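Local coordinates for 70 KDA protein (PDB 4B2N) that cleaves rubber (latex polyisoprene) oxidatively and processively as a dioxygenase carrying two covalently bound c-type hemes, at residues Q136-F148 with N213-M225. Numbering follows the deposited sequence.
Sequences QVSKRYGLYPAPF and NSANDAGLLASDM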
loop_
_atom_site.group_PDB
_atom_site.type_symbol
_atom_site.label_atom_id
_atom_site.label_comp_id
_atom_site.label_asym_id
_atom_site.label_seq_id
_atom_site.Cartn_x
_atom_site.Cartn_y
_atom_site.Cartn_z
ATOM N N GLN A 136 -21.271 13.188 2.762
ATOM C CA GLN A 136 -21.267 12.279 3.894
ATOM C C GLN A 136 -20.620 10.922 3.588
ATOM O O GLN A 136 -19.963 10.337 4.466
ATOM C CB GLN A 136 -22.713 12.072 4.439
ATOM C CG GLN A 136 -23.175 13.361 5.151
ATOM C CD GLN A 136 -24.352 13.107 6.082
ATOM O OE1 GLN A 136 -25.442 13.713 5.954
ATOM N NE2 GLN A 136 -24.120 12.255 7.049
ATOM N N VAL A 137 -20.795 10.448 2.340
ATOM C CA VAL A 137 -20.106 9.220 1.967
ATOM C C VAL A 137 -18.602 9.373 2.158
ATOM O O VAL A 137 -17.988 8.497 2.765
ATOM C CB VAL A 137 -20.409 8.735 0.553
ATOM C CG1 VAL A 137 -19.550 7.512 0.176
ATOM C CG2 VAL A 137 -21.891 8.431 0.446
ATOM N N SER A 138 -18.041 10.447 1.620
ATOM C CA SER A 138 -16.586 10.760 1.714
ATOM C C SER A 138 -16.193 10.863 3.148
ATOM O O SER A 138 -15.178 10.312 3.548
ATOM C CB SER A 138 -16.278 12.101 1.011
ATOM O OG SER A 138 -16.015 11.788 -0.381
ATOM N N LYS A 139 -16.969 11.617 3.916
ATOM C CA LYS A 139 -16.614 11.822 5.322
ATOM C C LYS A 139 -16.600 10.503 6.116
ATOM O O LYS A 139 -15.631 10.190 6.787
ATOM C CB LYS A 139 -17.595 12.792 5.988
ATOM C CG LYS A 139 -17.325 14.263 5.710
ATOM C CD LYS A 139 -18.574 15.039 6.165
ATOM C CE LYS A 139 -18.398 16.497 6.026
ATOM N NZ LYS A 139 -19.561 17.046 6.790
ATOM N N ARG A 140 -17.688 9.720 5.986
ATOM C CA ARG A 140 -17.861 8.493 6.771
ATOM C C ARG A 140 -16.767 7.492 6.451
ATOM O O ARG A 140 -16.187 6.847 7.340
ATOM C CB ARG A 140 -19.218 7.838 6.442
ATOM C CG ARG A 140 -19.510 6.610 7.330
ATOM C CD ARG A 140 -20.914 6.178 7.004
ATOM N NE ARG A 140 -21.266 4.939 7.665
ATOM C CZ ARG A 140 -21.849 4.889 8.863
ATOM N NH1 ARG A 140 -22.095 6.045 9.509
ATOM N NH2 ARG A 140 -22.173 3.711 9.405
ATOM N N TYR A 141 -16.429 7.375 5.179
ATOM C CA TYR A 141 -15.585 6.251 4.809
ATOM C C TYR A 141 -14.124 6.668 4.679
ATOM O O TYR A 141 -13.275 5.811 4.390
ATOM C CB TYR A 141 -16.083 5.609 3.515
ATOM C CG TYR A 141 -17.458 4.998 3.671
ATOM C CD1 TYR A 141 -17.725 4.056 4.705
ATOM C CD2 TYR A 141 -18.490 5.355 2.818
ATOM C CE1 TYR A 141 -19.030 3.549 4.880
ATOM C CE2 TYR A 141 -19.757 4.824 2.976
ATOM C CZ TYR A 141 -20.017 3.906 3.959
ATOM O OH TYR A 141 -21.331 3.455 4.054
ATOM N N GLY A 142 -13.843 7.947 4.871
ATOM C CA GLY A 142 -12.500 8.489 4.735
ATOM C C GLY A 142 -12.009 8.499 3.300
ATOM O O GLY A 142 -10.824 8.239 3.039
ATOM N N LEU A 143 -12.882 8.908 2.401
ATOM C CA LEU A 143 -12.586 9.024 0.951
ATOM C C LEU A 143 -12.667 10.522 0.547
ATOM O O LEU A 143 -12.674 11.412 1.452
ATOM C CB LEU A 143 -13.611 8.165 0.149
ATOM C CG LEU A 143 -13.597 6.707 0.606
ATOM C CD1 LEU A 143 -14.653 5.918 -0.160
ATOM C CD2 LEU A 143 -12.192 6.082 0.426
ATOM N N TYR A 144 -12.672 10.834 -0.750
ATOM C CA TYR A 144 -12.556 12.247 -1.219
ATOM C C TYR A 144 -13.423 12.407 -2.462
ATOM O O TYR A 144 -13.629 11.433 -3.183
ATOM C CB TYR A 144 -11.109 12.565 -1.583
ATOM C CG TYR A 144 -10.188 12.210 -0.444
ATOM C CD1 TYR A 144 -9.748 10.890 -0.297
ATOM C CD2 TYR A 144 -9.861 13.161 0.544
ATOM C CE1 TYR A 144 -8.938 10.511 0.759
ATOM C CE2 TYR A 144 -9.021 12.826 1.609
ATOM C CZ TYR A 144 -8.628 11.461 1.746
ATOM O OH TYR A 144 -7.836 11.070 2.788
ATOM N N PRO A 145 -13.856 13.646 -2.770
ATOM C CA PRO A 145 -14.397 13.965 -4.094
ATOM C C PRO A 145 -13.354 13.644 -5.129
ATOM O O PRO A 145 -12.149 13.954 -4.993
ATOM C CB PRO A 145 -14.765 15.470 -4.039
ATOM C CG PRO A 145 -14.231 15.983 -2.742
ATOM C CD PRO A 145 -13.783 14.816 -1.853
ATOM N N ALA A 146 -13.791 12.874 -6.097
ATOM C CA ALA A 146 -12.862 12.387 -7.113
ATOM C C ALA A 146 -12.498 13.508 -8.072
ATOM O O ALA A 146 -13.302 14.355 -8.341
ATOM C CB ALA A 146 -13.538 11.225 -7.904
ATOM N N PRO A 147 -11.269 13.481 -8.617
ATOM C CA PRO A 147 -10.883 14.430 -9.638
ATOM C C PRO A 147 -11.266 13.954 -11.060
ATOM O O PRO A 147 -10.850 14.565 -12.013
ATOM C CB PRO A 147 -9.343 14.458 -9.511
ATOM C CG PRO A 147 -9.032 13.074 -9.073
ATOM C CD PRO A 147 -10.232 12.488 -8.374
ATOM N N PHE A 148 -12.049 12.888 -11.191
ATOM C CA PHE A 148 -12.538 12.488 -12.467
ATOM C C PHE A 148 -14.026 12.141 -12.290
ATOM O O PHE A 148 -14.511 12.018 -11.147
ATOM C CB PHE A 148 -11.801 11.285 -13.047
ATOM C CG PHE A 148 -11.617 10.158 -12.069
ATOM C CD1 PHE A 148 -10.438 10.100 -11.265
ATOM C CD2 PHE A 148 -12.553 9.133 -11.989
ATOM C CE1 PHE A 148 -10.258 9.029 -10.345
ATOM C CE2 PHE A 148 -12.374 8.058 -11.064
ATOM C CZ PHE A 148 -11.254 8.048 -10.241
ATOM N N ASN A 213 -3.726 6.923 1.310
ATOM C CA ASN A 213 -4.814 7.409 2.112
ATOM C C ASN A 213 -4.539 7.243 3.638
ATOM O O ASN A 213 -4.187 6.128 4.103
ATOM C CB ASN A 213 -6.117 6.688 1.741
ATOM C CG ASN A 213 -7.345 7.500 2.156
ATOM O OD1 ASN A 213 -7.237 8.464 2.965
ATOM N ND2 ASN A 213 -8.514 7.192 1.576
ATOM N N SER A 214 -4.634 8.354 4.372
ATOM C CA SER A 214 -4.457 8.365 5.806
ATOM C C SER A 214 -5.783 8.252 6.493
ATOM O O SER A 214 -5.815 8.273 7.704
ATOM C CB SER A 214 -3.821 9.698 6.282
ATOM O OG SER A 214 -4.595 10.783 5.821
ATOM N N ALA A 215 -6.880 8.193 5.756
ATOM C CA ALA A 215 -8.166 8.471 6.367
ATOM C C ALA A 215 -9.196 7.406 6.143
ATOM O O ALA A 215 -10.239 7.411 6.814
ATOM C CB ALA A 215 -8.723 9.845 5.943
ATOM N N ASN A 216 -8.924 6.470 5.247
ATOM C CA ASN A 216 -9.981 5.521 4.888
ATOM C C ASN A 216 -10.299 4.537 5.999
ATOM O O ASN A 216 -9.415 4.008 6.654
ATOM C CB ASN A 216 -9.701 4.742 3.614
ATOM C CG ASN A 216 -8.478 3.832 3.727
ATOM O OD1 ASN A 216 -7.401 4.270 4.146
ATOM N ND2 ASN A 216 -8.639 2.560 3.338
ATOM N N ASP A 217 -11.584 4.299 6.205
ATOM C CA ASP A 217 -11.987 3.286 7.136
ATOM C C ASP A 217 -12.534 2.086 6.372
ATOM O O ASP A 217 -13.706 2.033 6.041
ATOM C CB ASP A 217 -13.086 3.779 8.115
ATOM C CG ASP A 217 -13.358 2.764 9.235
ATOM O OD1 ASP A 217 -13.301 1.519 8.959
ATOM O OD2 ASP A 217 -13.754 3.217 10.364
ATOM N N ALA A 218 -11.692 1.084 6.134
ATOM C CA ALA A 218 -12.110 -0.057 5.297
ATOM C C ALA A 218 -13.115 -0.919 5.992
ATOM O O ALA A 218 -14.030 -1.451 5.342
ATOM C CB ALA A 218 -10.921 -0.888 4.866
ATOM N N GLY A 219 -12.973 -1.089 7.303
ATOM C CA GLY A 219 -13.942 -1.896 8.045
ATOM C C GLY A 219 -15.353 -1.326 8.013
ATOM O O GLY A 219 -16.377 -2.088 7.939
ATOM N N LEU A 220 -15.453 0.005 8.097
ATOM C CA LEU A 220 -16.778 0.596 8.205
ATOM C C LEU A 220 -17.489 0.458 6.858
ATOM O O LEU A 220 -18.692 0.178 6.785
ATOM C CB LEU A 220 -16.626 2.047 8.614
ATOM C CG LEU A 220 -17.908 2.814 8.848
ATOM C CD1 LEU A 220 -18.810 2.126 9.879
ATOM C CD2 LEU A 220 -17.557 4.239 9.367
ATOM N N LEU A 221 -16.732 0.588 5.764
ATOM C CA LEU A 221 -17.395 0.395 4.434
ATOM C C LEU A 221 -17.895 -1.028 4.286
ATOM O O LEU A 221 -19.038 -1.264 3.853
ATOM C CB LEU A 221 -16.343 0.671 3.370
ATOM C CG LEU A 221 -16.745 0.533 1.907
ATOM C CD1 LEU A 221 -17.703 1.634 1.547
ATOM C CD2 LEU A 221 -15.438 0.557 1.075
ATOM N N ALA A 222 -17.046 -1.988 4.663
ATOM C CA ALA A 222 -17.376 -3.434 4.592
ATOM C C ALA A 222 -18.608 -3.727 5.475
ATOM O O ALA A 222 -19.589 -4.374 5.044
ATOM C CB ALA A 222 -16.144 -4.301 5.055
ATOM N N SER A 223 -18.583 -3.178 6.696
ATOM C CA SER A 223 -19.703 -3.385 7.634
ATOM C C SER A 223 -21.005 -2.835 7.085
ATOM O O SER A 223 -22.048 -3.590 7.026
ATOM C CB SER A 223 -19.367 -2.725 8.978
ATOM O OG SER A 223 -20.449 -2.941 9.838
ATOM N N ASP A 224 -20.982 -1.573 6.638
ATOM C CA ASP A 224 -22.185 -1.004 6.025
ATOM C C ASP A 224 -22.645 -1.845 4.842
ATOM O O ASP A 224 -23.845 -2.152 4.709
ATOM C CB ASP A 224 -22.043 0.462 5.592
ATOM C CG ASP A 224 -21.842 1.416 6.778
ATOM O OD1 ASP A 224 -22.048 1.034 7.962
ATOM O OD2 ASP A 224 -21.508 2.577 6.499
ATOM N N MET A 225 -21.718 -2.144 3.933
ATOM C CA MET A 225 -22.105 -2.793 2.657
ATOM C C MET A 225 -22.710 -4.176 2.910
ATOM O O MET A 225 -23.656 -4.621 2.190
ATOM C CB MET A 225 -20.843 -2.933 1.779
ATOM C CG MET A 225 -20.295 -1.617 1.308
ATOM S SD MET A 225 -21.427 -0.975 0.132
ATOM C CE MET A 225 -20.276 -0.096 -0.912
HETATM O O HOH W 1 -13.414 3.152 3.318
HETATM O O HOH W 2 -7.030 12.965 4.641
#
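The Tyr141 ring is sandwiched: Leu221 CD1 sits over the centre of one face, a CH-pi contact 3.8 Å from the centroid, while Arg140 CG lies on the opposite face, offset toward the rim. At its edge Tyr141 OH donates to the anti lone pair of Asp224 OD2 at 2.6 Å. The extended Arg140 chain, CG anti to the backbone N (chi1 -175°), brings its guanidinium side-on to the same carboxylate, nearly coplanar with it. Arg140 NE meets the syn lone pair of Asp224 OD2 at 2.6 Å and Arg140 NH2 that of Asp224 OD1 at 3.0 Å; Leu220 CD2 lies over one guanidinium face, toward its rim. Two short bonds thus grip Asp224 OD2, which probably favours the ionised acid.

At the Tyr144 ring edge lies the Asn213 amide. Asn213 OD1 accepts from Tyr144 OH at 2.7 Å and, on the other face of the amide, from Ala215 N, closing an Asx turn; its ND2 reaches Gly142 O. Gly142, in a Schellman motif, lets the chain pass close by Asn216, which adjoins heme-bound Cys194, and Asp217 N donates to Tyr141 O at 2.9 Å.

Asp217 N-caps helix 218-226 through Leu220 N and also pairs with Arg626. The axes of helix segments 136-141 and 218-225 run at 120° to each other, with Leu173 of strand 173-174 against Val137, Leu143 and Leu221, and Ile623 of helix 620-626 against Arg140 and Leu220.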